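Side-chain contacts in ParA (Salmonella enterica subsp. enterica serovar Newport str. SL317, PDB 3EZF), which probably binds and hydrolyses ATP to partition a plasmid, and probably binds DNA to regulate transcription in an ADP-dependent way: residues Ile59-Gln62 with Ala63-Met67; Ile235-Asn239 with Ile240-Val244; Ser329-Leu332 with Ala333-Tyr337. All coordinates share one frame; numbering follows the deposited sequence.

Interaction 1 (Ile59-Gln62 with Ala63-Met67). Unlike the reference sequence in segment 59-62: D61 (reference Glu).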
ATOM      1  N   ILE A  59     -13.489  14.929 -45.137  1.00 55.12           N
ATOM      2  CA  ILE A  59     -13.386  13.476 -44.958  1.00 54.32           C
ATOM      3  C   ILE A  59     -14.593  12.961 -44.168  1.00 54.29           C
ATOM      4  O   ILE A  59     -15.305  12.056 -44.610  1.00 53.79           O
ATOM      5  CB  ILE A  59     -12.135  13.074 -44.144  1.00 54.59           C
ATOM      6  CG1 ILE A  59     -10.874  13.723 -44.723  1.00 50.72           C
ATOM      7  CG2 ILE A  59     -12.036  11.548 -44.079  1.00 50.75           C
ATOM      8  CD1 ILE A  59     -10.377  13.116 -45.982  1.00 51.89           C
ATOM      9  N   VAL A  60     -14.797  13.544 -42.991  1.00 50.53           N
ATOM     10  CA  VAL A  60     -15.892  13.177 -42.107  1.00 50.57           C
ATOM     11  C   VAL A  60     -17.250  13.240 -42.780  1.00 51.35           C
ATOM     12  O   VAL A  60     -17.968  12.249 -42.844  1.00 48.58           O
ATOM     13  CB  VAL A  60     -15.906  14.094 -40.866  1.00 51.78           C
ATOM     14  CG1 VAL A  60     -17.211  13.945 -40.114  1.00 49.52           C
ATOM     15  CG2 VAL A  60     -14.718  13.757 -39.962  1.00 46.93           C
ATOM     16  N   ASP A  61     -17.601  14.419 -43.272  1.00 58.78           N
ATOM     17  CA  ASP A  61     -18.878  14.630 -43.940  1.00 61.61           C
ATOM     18  C   ASP A  61     -19.094  13.625 -45.075  1.00 60.78           C
ATOM     19  O   ASP A  61     -20.222  13.246 -45.380  1.00 59.93           O
ATOM     20  CB  ASP A  61     -18.930  16.055 -44.483  1.00 68.94           C
ATOM     21  CG  ASP A  61     -20.250  16.380 -45.162  1.00 78.05           C
ATOM     22  OD1 ASP A  61     -20.614  15.691 -46.140  1.00 84.10           O
ATOM     23  OD2 ASP A  61     -20.926  17.334 -44.722  1.00 83.17           O
ATOM     24  N   GLN A  62     -18.001  13.198 -45.696  1.00 59.45           N
ATOM     25  CA  GLN A  62     -18.060  12.252 -46.793  1.00 55.15           C
ATOM     26  C   GLN A  62     -18.132  10.846 -46.238  1.00 52.64           C
ATOM     27  O   GLN A  62     -18.838  10.000 -46.767  1.00 54.70           O
ATOM     28  CB  GLN A  62     -16.822  12.402 -47.664  1.00 61.46           C
ATOM     29  CG  GLN A  62     -16.864  11.627 -48.955  1.00 67.99           C
ATOM     30  CD  GLN A  62     -15.521  11.651 -49.663  1.00 74.76           C
ATOM     31  OE1 GLN A  62     -14.967  12.720 -49.936  1.00 77.96           O
ATOM     32  NE2 GLN A  62     -14.984  10.470 -49.960  1.00 76.78           N
ATOM     33  N   ALA A  63     -17.388  10.595 -45.170  1.00 53.95           N
ATOM     34  CA  ALA A  63     -17.391   9.281 -44.527  1.00 47.40           C
ATOM     35  C   ALA A  63     -18.800   8.990 -44.014  1.00 47.35           C
ATOM     36  O   ALA A  63     -19.351   7.922 -44.277  1.00 43.78           O
ATOM     37  CB  ALA A  63     -16.410   9.262 -43.365  1.00 44.45           C
ATOM     38  N   ILE A  64     -19.381   9.944 -43.287  1.00 44.24           N
ATOM     39  CA  ILE A  64     -20.723   9.774 -42.750  1.00 44.61           C
ATOM     40  C   ILE A  64     -21.746   9.567 -43.857  1.00 47.80           C
ATOM     41  O   ILE A  64     -22.535   8.629 -43.798  1.00 48.93           O
ATOM     42  CB  ILE A  64     -21.127  10.971 -41.864  1.00 42.51           C
ATOM     43  CG1 ILE A  64     -20.333  10.909 -40.555  1.00 39.60           C
ATOM     44  CG2 ILE A  64     -22.616  10.950 -41.591  1.00 39.45           C
ATOM     45  CD1 ILE A  64     -20.732  11.914 -39.529  1.00 36.67           C
ATOM     46  N   LYS A  65     -21.727  10.429 -44.868  1.00 53.71           N
ATOM     47  CA  LYS A  65     -22.649  10.316 -46.001  1.00 56.27           C
ATOM     48  C   LYS A  65     -22.544   8.906 -46.583  1.00 55.14           C
ATOM     49  O   LYS A  65     -23.517   8.155 -46.630  1.00 55.87           O
ATOM     50  CB  LYS A  65     -22.290  11.351 -47.080  1.00 59.20           C
ATOM     51  CG  LYS A  65     -23.032  11.171 -48.406  1.00 63.11           C
ATOM     52  CD  LYS A  65     -22.319  11.850 -49.586  1.00 62.93           C
ATOM     53  CE  LYS A  65     -22.691  13.319 -49.775  1.00 65.21           C
ATOM     54  NZ  LYS A  65     -21.857  14.271 -48.993  1.00 63.88           N
ATOM     55  N   GLU A  66     -21.346   8.549 -47.018  1.00 53.27           N
ATOM     56  CA  GLU A  66     -21.124   7.239 -47.594  1.00 55.41           C
ATOM     57  C   GLU A  66     -21.599   6.112 -46.683  1.00 56.29           C
ATOM     58  O   GLU A  66     -22.324   5.229 -47.128  1.00 60.68           O
ATOM     59  CB  GLU A  66     -19.637   7.043 -47.919  1.00 54.24           C
ATOM     60  CG  GLU A  66     -19.092   7.986 -48.982  1.00 54.40           C
ATOM     61  CD  GLU A  66     -17.689   7.614 -49.448  1.00 59.25           C
ATOM     62  OE1 GLU A  66     -17.234   8.200 -50.464  1.00 59.49           O
ATOM     63  OE2 GLU A  66     -17.042   6.743 -48.804  1.00 58.86           O
ATOM     64  N   MET A  67     -21.197   6.150 -45.413  1.00 56.75           N
ATOM     65  CA  MET A  67     -21.555   5.114 -44.439  1.00 55.97           C
ATOM     66  C   MET A  67     -23.043   4.955 -44.175  1.00 58.75           C
ATOM     67  O   MET A  67     -23.515   3.841 -43.949  1.00 58.45           O
ATOM     68  CB  MET A  67     -20.838   5.365 -43.108  1.00 54.16           C
ATOM     69  CG  MET A  67     -19.409   4.847 -43.059  1.00 53.74           C
ATOM     70  SD  MET A  67     -18.481   5.548 -41.677  1.00 56.80           S
ATOM     71  CE  MET A  67     -18.781   4.366 -40.368  1.00 53.91           C
TER

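Interaction 2 (Ile235-Asn239 with Ile240-Val244). Unlike the reference sequence in segment 235-239: I235 (reference Val), R238 (reference Lys), N239 (reference Lys). Unlike the reference sequence in segment 240-244: D242 (reference Glu).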
ATOM      1  N   ILE A 235       4.090 -19.609 -15.540  1.00 44.67           N
ATOM      2  CA  ILE A 235       2.643 -19.808 -15.565  1.00 43.25           C
ATOM      3  C   ILE A 235       1.895 -18.632 -16.185  1.00 42.23           C
ATOM      4  O   ILE A 235       1.039 -18.830 -17.036  1.00 40.09           O
ATOM      5  CB  ILE A 235       2.053 -20.036 -14.158  1.00 41.79           C
ATOM      6  CG1 ILE A 235       2.903 -21.032 -13.363  1.00 37.63           C
ATOM      7  CG2 ILE A 235       0.636 -20.563 -14.298  1.00 39.79           C
ATOM      8  CD1 ILE A 235       3.115 -22.357 -14.064  1.00 39.65           C
ATOM      9  N   LEU A 236       2.222 -17.413 -15.758  1.00 44.73           N
ATOM     10  CA  LEU A 236       1.563 -16.206 -16.277  1.00 43.72           C
ATOM     11  C   LEU A 236       1.575 -16.145 -17.809  1.00 41.15           C
ATOM     12  O   LEU A 236       0.571 -15.823 -18.413  1.00 38.29           O
ATOM     13  CB  LEU A 236       2.229 -14.931 -15.712  1.00 42.83           C
ATOM     14  CG  LEU A 236       1.434 -13.614 -15.621  1.00 40.58           C
ATOM     15  CD1 LEU A 236       2.411 -12.461 -15.583  1.00 39.54           C
ATOM     16  CD2 LEU A 236       0.505 -13.432 -16.785  1.00 40.25           C
ATOM     17  N   ARG A 237       2.706 -16.455 -18.434  1.00 42.30           N
ATOM     18  CA  ARG A 237       2.797 -16.401 -19.888  1.00 43.52           C
ATOM     19  C   ARG A 237       2.046 -17.545 -20.541  1.00 43.37           C
ATOM     20  O   ARG A 237       1.479 -17.386 -21.611  1.00 49.04           O
ATOM     21  CB  ARG A 237       4.264 -16.457 -20.351  1.00 48.18           C
ATOM     22  CG  ARG A 237       4.742 -15.296 -21.257  1.00 51.28           C
ATOM     23  CD  ARG A 237       4.137 -15.218 -22.671  1.00 49.69           C
ATOM     24  NE  ARG A 237       4.352 -13.865 -23.214  1.00 57.87           N
ATOM     25  CZ  ARG A 237       4.137 -13.474 -24.475  1.00 56.84           C
ATOM     26  NH1 ARG A 237       3.692 -14.321 -25.397  1.00 58.21           N
ATOM     27  NH2 ARG A 237       4.364 -12.212 -24.816  1.00 52.83           N
ATOM     28  N   ARG A 238       2.034 -18.701 -19.899  1.00 42.97           N
ATOM     29  CA  ARG A 238       1.381 -19.853 -20.482  1.00 42.13           C
ATOM     30  C   ARG A 238      -0.107 -20.033 -20.213  1.00 41.77           C
ATOM     31  O   ARG A 238      -0.838 -20.446 -21.101  1.00 45.97           O
ATOM     32  CB  ARG A 238       2.105 -21.124 -20.044  1.00 45.71           C
ATOM     33  CG  ARG A 238       2.056 -22.220 -21.085  1.00 53.56           C
ATOM     34  CD  ARG A 238       2.094 -23.609 -20.458  1.00 64.42           C
ATOM     35  NE  ARG A 238       0.848 -23.928 -19.762  1.00 68.79           N
ATOM     36  CZ  ARG A 238       0.273 -25.128 -19.785  1.00 72.02           C
ATOM     37  NH1 ARG A 238       0.839 -26.119 -20.469  1.00 70.17           N
ATOM     38  NH2 ARG A 238      -0.868 -25.339 -19.133  1.00 70.64           N
ATOM     39  N   ASN A 239      -0.565 -19.729 -19.005  1.00 43.91           N
ATOM     40  CA  ASN A 239      -1.965 -19.954 -18.666  1.00 46.24           C
ATOM     41  C   ASN A 239      -2.934 -18.789 -18.832  1.00 42.01           C
ATOM     42  O   ASN A 239      -4.145 -18.974 -18.732  1.00 42.14           O
ATOM     43  CB  ASN A 239      -2.051 -20.530 -17.243  1.00 43.00           C
ATOM     44  CG  ASN A 239      -1.410 -21.905 -17.132  1.00 40.76           C
ATOM     45  OD1 ASN A 239      -1.273 -22.449 -16.040  1.00 35.49           O
ATOM     46  ND2 ASN A 239      -1.019 -22.472 -18.266  1.00 39.61           N
ATOM     47  N   ILE A 240      -2.416 -17.593 -19.076  1.00 39.35           N
ATOM     48  CA  ILE A 240      -3.293 -16.450 -19.282  1.00 43.88           C
ATOM     49  C   ILE A 240      -2.913 -15.665 -20.528  1.00 44.91           C
ATOM     50  O   ILE A 240      -3.675 -15.619 -21.492  1.00 44.39           O
ATOM     51  CB  ILE A 240      -3.305 -15.473 -18.061  1.00 39.84           C
ATOM     52  CG1 ILE A 240      -3.982 -16.153 -16.855  1.00 35.65           C
ATOM     53  CG2 ILE A 240      -4.046 -14.172 -18.444  1.00 28.96           C
ATOM     54  CD1 ILE A 240      -4.052 -15.321 -15.601  1.00 25.93           C
ATOM     55  N   ILE A 241      -1.720 -15.073 -20.499  1.00 48.10           N
ATOM     56  CA  ILE A 241      -1.205 -14.244 -21.590  1.00 47.14           C
ATOM     57  C   ILE A 241      -1.221 -14.905 -22.949  1.00 48.91           C
ATOM     58  O   ILE A 241      -1.844 -14.388 -23.874  1.00 48.67           O
ATOM     59  CB  ILE A 241       0.234 -13.722 -21.275  1.00 46.83           C
ATOM     60  CG1 ILE A 241       0.147 -12.586 -20.244  1.00 44.75           C
ATOM     61  CG2 ILE A 241       0.912 -13.211 -22.540  1.00 39.91           C
ATOM     62  CD1 ILE A 241       1.476 -12.061 -19.775  1.00 41.01           C
ATOM     63  N   ASP A 242      -0.544 -16.039 -23.089  1.00 51.77           N
ATOM     64  CA  ASP A 242      -0.535 -16.722 -24.380  1.00 52.76           C
ATOM     65  C   ASP A 242      -1.928 -17.227 -24.762  1.00 52.12           C
ATOM     66  O   ASP A 242      -2.202 -17.445 -25.933  1.00 53.35           O
ATOM     67  CB  ASP A 242       0.465 -17.887 -24.390  1.00 53.33           C
ATOM     68  CG  ASP A 242       1.826 -17.488 -24.953  1.00 63.09           C
ATOM     69  OD1 ASP A 242       1.920 -16.396 -25.554  1.00 68.61           O
ATOM     70  OD2 ASP A 242       2.801 -18.263 -24.814  1.00 63.60           O
ATOM     71  N   ARG A 243      -2.817 -17.392 -23.789  1.00 50.14           N
ATOM     72  CA  ARG A 243      -4.158 -17.879 -24.092  1.00 51.28           C
ATOM     73  C   ARG A 243      -5.122 -16.776 -24.562  1.00 50.65           C
ATOM     74  O   ARG A 243      -6.226 -17.067 -25.033  1.00 47.69           O
ATOM     75  CB  ARG A 243      -4.749 -18.610 -22.880  1.00 54.87           C
ATOM     76  CG  ARG A 243      -3.857 -19.714 -22.332  1.00 61.74           C
ATOM     77  CD  ARG A 243      -4.616 -20.995 -22.071  1.00 63.90           C
ATOM     78  NE  ARG A 243      -4.255 -22.032 -23.039  1.00 76.09           N
ATOM     79  CZ  ARG A 243      -3.216 -22.863 -22.931  1.00 80.03           C
ATOM     80  NH1 ARG A 243      -2.403 -22.805 -21.879  1.00 77.97           N
ATOM     81  NH2 ARG A 243      -2.988 -23.759 -23.894  1.00 81.98           N
ATOM     82  N   VAL A 244      -4.713 -15.516 -24.422  1.00 49.54           N
ATOM     83  CA  VAL A 244      -5.536 -14.380 -24.864  1.00 50.00           C
ATOM     84  C   VAL A 244      -4.730 -13.495 -25.828  1.00 50.46           C
ATOM     85  O   VAL A 244      -5.125 -12.375 -26.161  1.00 47.60           O
ATOM     86  CB  VAL A 244      -6.011 -13.500 -23.691  1.00 44.68           C
ATOM     87  CG1 VAL A 244      -6.717 -14.346 -22.678  1.00 48.45           C
ATOM     88  CG2 VAL A 244      -4.839 -12.738 -23.086  1.00 44.47           C
TER

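Interaction 3 (Ser329-Leu332 with Ala333-Tyr337)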
ATOM      1  N   SER A 329      15.586  15.521  -8.020  1.00 96.85           N
ATOM      2  CA  SER A 329      15.594  14.071  -8.131  1.00 97.74           C
ATOM      3  C   SER A 329      15.212  13.744  -9.568  1.00 97.34           C
ATOM      4  O   SER A 329      15.345  12.610 -10.023  1.00 96.36           O
ATOM      5  CB  SER A 329      14.608  13.435  -7.132  1.00 95.56           C
ATOM      6  OG  SER A 329      13.260  13.767  -7.410  1.00 90.46           O
ATOM      7  N   HIS A 330      14.741  14.764 -10.278  1.00 97.32           N
ATOM      8  CA  HIS A 330      14.354  14.620 -11.676  1.00 97.09           C
ATOM      9  C   HIS A 330      15.619  14.591 -12.533  1.00 96.59           C
ATOM     10  O   HIS A 330      15.735  13.795 -13.469  1.00 94.08           O
ATOM     11  CB  HIS A 330      13.485  15.797 -12.116  1.00 98.26           C
ATOM     12  CG  HIS A 330      13.101  15.755 -13.559  1.00 99.68           C
ATOM     13  ND1 HIS A 330      12.793  16.883 -14.284  1.00101.85           N
ATOM     14  CD2 HIS A 330      12.950  14.709 -14.412  1.00100.03           C
ATOM     15  CE1 HIS A 330      12.469  16.540 -15.520  1.00101.73           C
ATOM     16  NE2 HIS A 330      12.557  15.227 -15.619  1.00100.44           N
ATOM     17  N   SER A 331      16.554  15.481 -12.204  1.00 97.26           N
ATOM     18  CA  SER A 331      17.825  15.588 -12.910  1.00 94.31           C
ATOM     19  C   SER A 331      18.617  14.314 -12.665  1.00 93.59           C
ATOM     20  O   SER A 331      19.376  13.876 -13.518  1.00 91.97           O
ATOM     21  CB  SER A 331      18.607  16.806 -12.401  1.00 93.94           C
ATOM     22  OG  SER A 331      19.871  16.911 -13.031  1.00 91.25           O
ATOM     23  N   LEU A 332      18.424  13.726 -11.488  1.00 96.52           N
ATOM     24  CA  LEU A 332      19.098  12.485 -11.115  1.00 98.40           C
ATOM     25  C   LEU A 332      18.426  11.290 -11.796  1.00 99.21           C
ATOM     26  O   LEU A 332      19.002  10.205 -11.884  1.00 99.61           O
ATOM     27  CB  LEU A 332      19.061  12.305  -9.594  1.00 96.11           C
ATOM     28  CG  LEU A 332      19.692  13.434  -8.781  1.00 95.04           C
ATOM     29  CD1 LEU A 332      19.540  13.153  -7.301  1.00 94.33           C
ATOM     30  CD2 LEU A 332      21.156  13.561  -9.159  1.00 93.94           C
ATOM     31  N   ALA A 333      17.200  11.501 -12.275  1.00100.83           N
ATOM     32  CA  ALA A 333      16.439  10.460 -12.960  1.00100.72           C
ATOM     33  C   ALA A 333      17.078  10.181 -14.315  1.00101.67           C
ATOM     34  O   ALA A 333      17.370   9.029 -14.655  1.00101.80           O
ATOM     35  CB  ALA A 333      14.990  10.904 -13.146  1.00100.41           C
ATOM     36  N   ARG A 334      17.288  11.244 -15.087  1.00100.39           N
ATOM     37  CA  ARG A 334      17.905  11.120 -16.397  1.00 99.63           C
ATOM     38  C   ARG A 334      19.192  10.309 -16.291  1.00 98.80           C
ATOM     39  O   ARG A 334      19.557   9.594 -17.219  1.00 97.04           O
ATOM     40  CB  ARG A 334      18.182  12.512 -16.976  1.00100.69           C
ATOM     41  CG  ARG A 334      17.015  13.095 -17.775  1.00101.45           C
ATOM     42  CD  ARG A 334      17.209  12.844 -19.273  1.00102.14           C
ATOM     43  NE  ARG A 334      16.036  13.178 -20.085  1.00101.20           N
ATOM     44  CZ  ARG A 334      15.407  14.350 -20.065  1.00 99.47           C
ATOM     45  NH1 ARG A 334      15.824  15.323 -19.261  1.00 98.47           N
ATOM     46  NH2 ARG A 334      14.367  14.553 -20.862  1.00 97.22           N
ATOM     47  N   GLU A 335      19.870  10.417 -15.149  1.00 99.78           N
ATOM     48  CA  GLU A 335      21.107   9.675 -14.908  1.00100.70           C
ATOM     49  C   GLU A 335      20.906   8.181 -15.126  1.00100.43           C
ATOM     50  O   GLU A 335      21.225   7.643 -16.185  1.00102.44           O
ATOM     51  CB  GLU A 335      21.582   9.880 -13.475  1.00102.96           C
ATOM     52  CG  GLU A 335      22.414  11.119 -13.250  1.00108.65           C
ATOM     53  CD  GLU A 335      21.638  12.398 -13.444  1.00112.91           C
ATOM     54  OE1 GLU A 335      21.120  12.607 -14.562  1.00115.04           O
ATOM     55  OE2 GLU A 335      21.554  13.195 -12.480  1.00112.26           O
ATOM     56  N   VAL A 336      20.376   7.525 -14.097  1.00 98.35           N
ATOM     57  CA  VAL A 336      20.110   6.093 -14.122  1.00 94.73           C
ATOM     58  C   VAL A 336      19.477   5.618 -15.432  1.00 93.39           C
ATOM     59  O   VAL A 336      20.112   4.918 -16.230  1.00 93.35           O
ATOM     60  CB  VAL A 336      19.199   5.691 -12.931  1.00 92.75           C
ATOM     61  CG1 VAL A 336      19.981   5.766 -11.636  1.00 90.02           C
ATOM     62  CG2 VAL A 336      18.001   6.616 -12.850  1.00 89.02           C
ATOM     63  N   TYR A 337      18.228   6.013 -15.648  1.00 90.14           N
ATOM     64  CA  TYR A 337      17.494   5.628 -16.842  1.00 89.81           C
ATOM     65  C   TYR A 337      18.208   6.011 -18.135  1.00 89.56           C
ATOM     66  O   TYR A 337      17.863   5.521 -19.208  1.00 89.93           O
ATOM     67  CB  TYR A 337      16.107   6.266 -16.815  1.00 87.57           C
ATOM     68  CG  TYR A 337      15.313   5.919 -15.587  1.00 83.32           C
ATOM     69  CD1 TYR A 337      15.086   6.858 -14.587  1.00 81.39           C
ATOM     70  CD2 TYR A 337      14.795   4.646 -15.421  1.00 86.38           C
ATOM     71  CE1 TYR A 337      14.358   6.529 -13.454  1.00 84.65           C
ATOM     72  CE2 TYR A 337      14.069   4.307 -14.296  1.00 88.03           C
ATOM     73  CZ  TYR A 337      13.854   5.246 -13.314  1.00 86.17           C
ATOM     74  OH  TYR A 337      13.131   4.881 -12.205  1.00 87.88           O
TER

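Interaction 1 (Ile59-Gln62 with Ala63-Met67)
I59 opens this run of helix 57-69 through its backbone: its O takes the amide of A63, and the A63 methyl rests beside that same oxygen, with CB 3.3 Å from I59 O. V60 repeats the pattern with I64 N, a bond of 177° at the hydrogen. Their side chains lie alongside each other and point the same way, V60 CG1 reaching I64 CD1 at 4.1 Å; V49 of helix 46-50 covers V60, while F74 and Y85 cover I64.

The helix lies in the region assigned to the ParA helix-turn-helix family, consistent with the winged helix-turn-helix domain of this protein, and A63 packs on I95 of helix 89-98.

D61 touches R46 of helix 46-50 and reaches along the helix to K65. With its CG anti to the backbone N (chi1 -178°), the carboxylate can meet K65, whose chain bends at its last two torsions to bring NZ back to 3.4 Å from D61 OD1, a long salt bridge. Q62 runs extended beside E66. Its NE2 donates to E66 OE1 at 3.2 Å, arriving from above the carboxylate plane, with the two flat groups 47° apart, whereas Q62 OE1 is held by R58.

Interaction 2 (Ile235-Asn239 with Ile240-Val244)
Contacts between side chains four and five residues apart join helix 235-241 to the residues that follow it, on the side of the P-loop NTPase domain where this helix packs on strand 250-254 of the central parallel sheet. L236 and I241 make the apolar part. Their side chains cross at a slant, with L236 CD2 3.4 Å from I241 CD1, and both rest on I253 of that strand; M181 of helix 177-182 also touches L236.

On the other branch of I241, CG2 sits 3.6 Å above one face of the R237 guanidinium, offset toward its rim. The R237 chain bends at chi2 (-68°), which carries the guanidinium round to I241 and D242. There NH1 forms a salt bridge with D242 OD1 at 2.7 Å; the hydrogen bond within it is weak, bent to 129°, and the guanidinium and carboxylate planes stand nearly perpendicular, 85° apart. D242 OD1 lies at the edge of the guanidinium, near its plane.

The spacing of five residues reflects a wider, pi-type turn at 237-239: I241 N donates to L236 O at 3.2 Å and D242 N to R237 O at 2.8 Å. A type I beta turn from I241 to V244 overlaps these wide bonds and carries the chain on.

R243, whose chain bends at chi2 and chi3, lies alongside R238, pointing the same way. Its NH1 stands over one face of the R238 guanidinium, 4.0 Å from R238 NE. The two like charges would probably repel each other; R243 NH1 is also 2.9 Å from R238 O. L190 of helix 187-194 packs against R243.

Interaction 3 (Ser329-Leu332 with Ala333-Tyr337)
H330 and A333 meet at the edge of the imidazole: the A333 methyl lies near the ring plane, with CB 4.5 Å from H330 CD2, so the two only just touch. With CG anti to the backbone N (chi1 177°), the imidazole is set beside the carbonyl carbon, and the end of the ring comes near A333. Closer in, the same methyl sits against the backbone, A333 CB being 3.0 Å from H330 O. That carbonyl also takes two weak hydrogen bonds, from A333 N at 3.0 Å and from R334 N at 3.4 Å, which fits the loosely bonded character of helix 324-337 here.

L332 and E335 run at a slant to each other. E335 is bent at chi2 (66°), but its carboxylate falls implausibly near S331 and L332 in the model, so the placement of its oxygens is doubtful and nothing rests on it. One turn on from L332, V336 CG2 lies 3.8 Å from L332 O.

Beyond these local pairs, the helix packs beside strand 312-317, an outer strand of the parallel sheet within this chain, with M317 touching S329, H330 and A333. Helix 281-291 covers a further part of it: F284 meets S329 and L332, and T287 and L291 meet Y337, while the hydroxyl of S329 is bonded to P279 O and that of Y337 to T277 OG1. The second subunit also reaches this helix, where its L20 packs on L332, its R16 on V336 and its I13 on Y337.

Each of the three is a local contact along one continuous stretch, helical in interactions 1 and 3 and running from a helix into a turn in interaction 2, and none touches another. Interaction 1 lies far out in the helix-turn-helix region, its centre about 33 Å from the centre of the chain; a bound sulfate, probably from the crystallisation liquor, sits about 4 Å from the side chain of I59. Interactions 2 and 3 both pack against the parallel sheet, the former on its strand 250-254 and the latter on 312-317, with centres about 35 Å apart. Centres of interactions 1 and 2 are about 41 Å apart, those of 1 and 3 about 48 Å. Of the three, interaction 3 alone is touched by the second subunit.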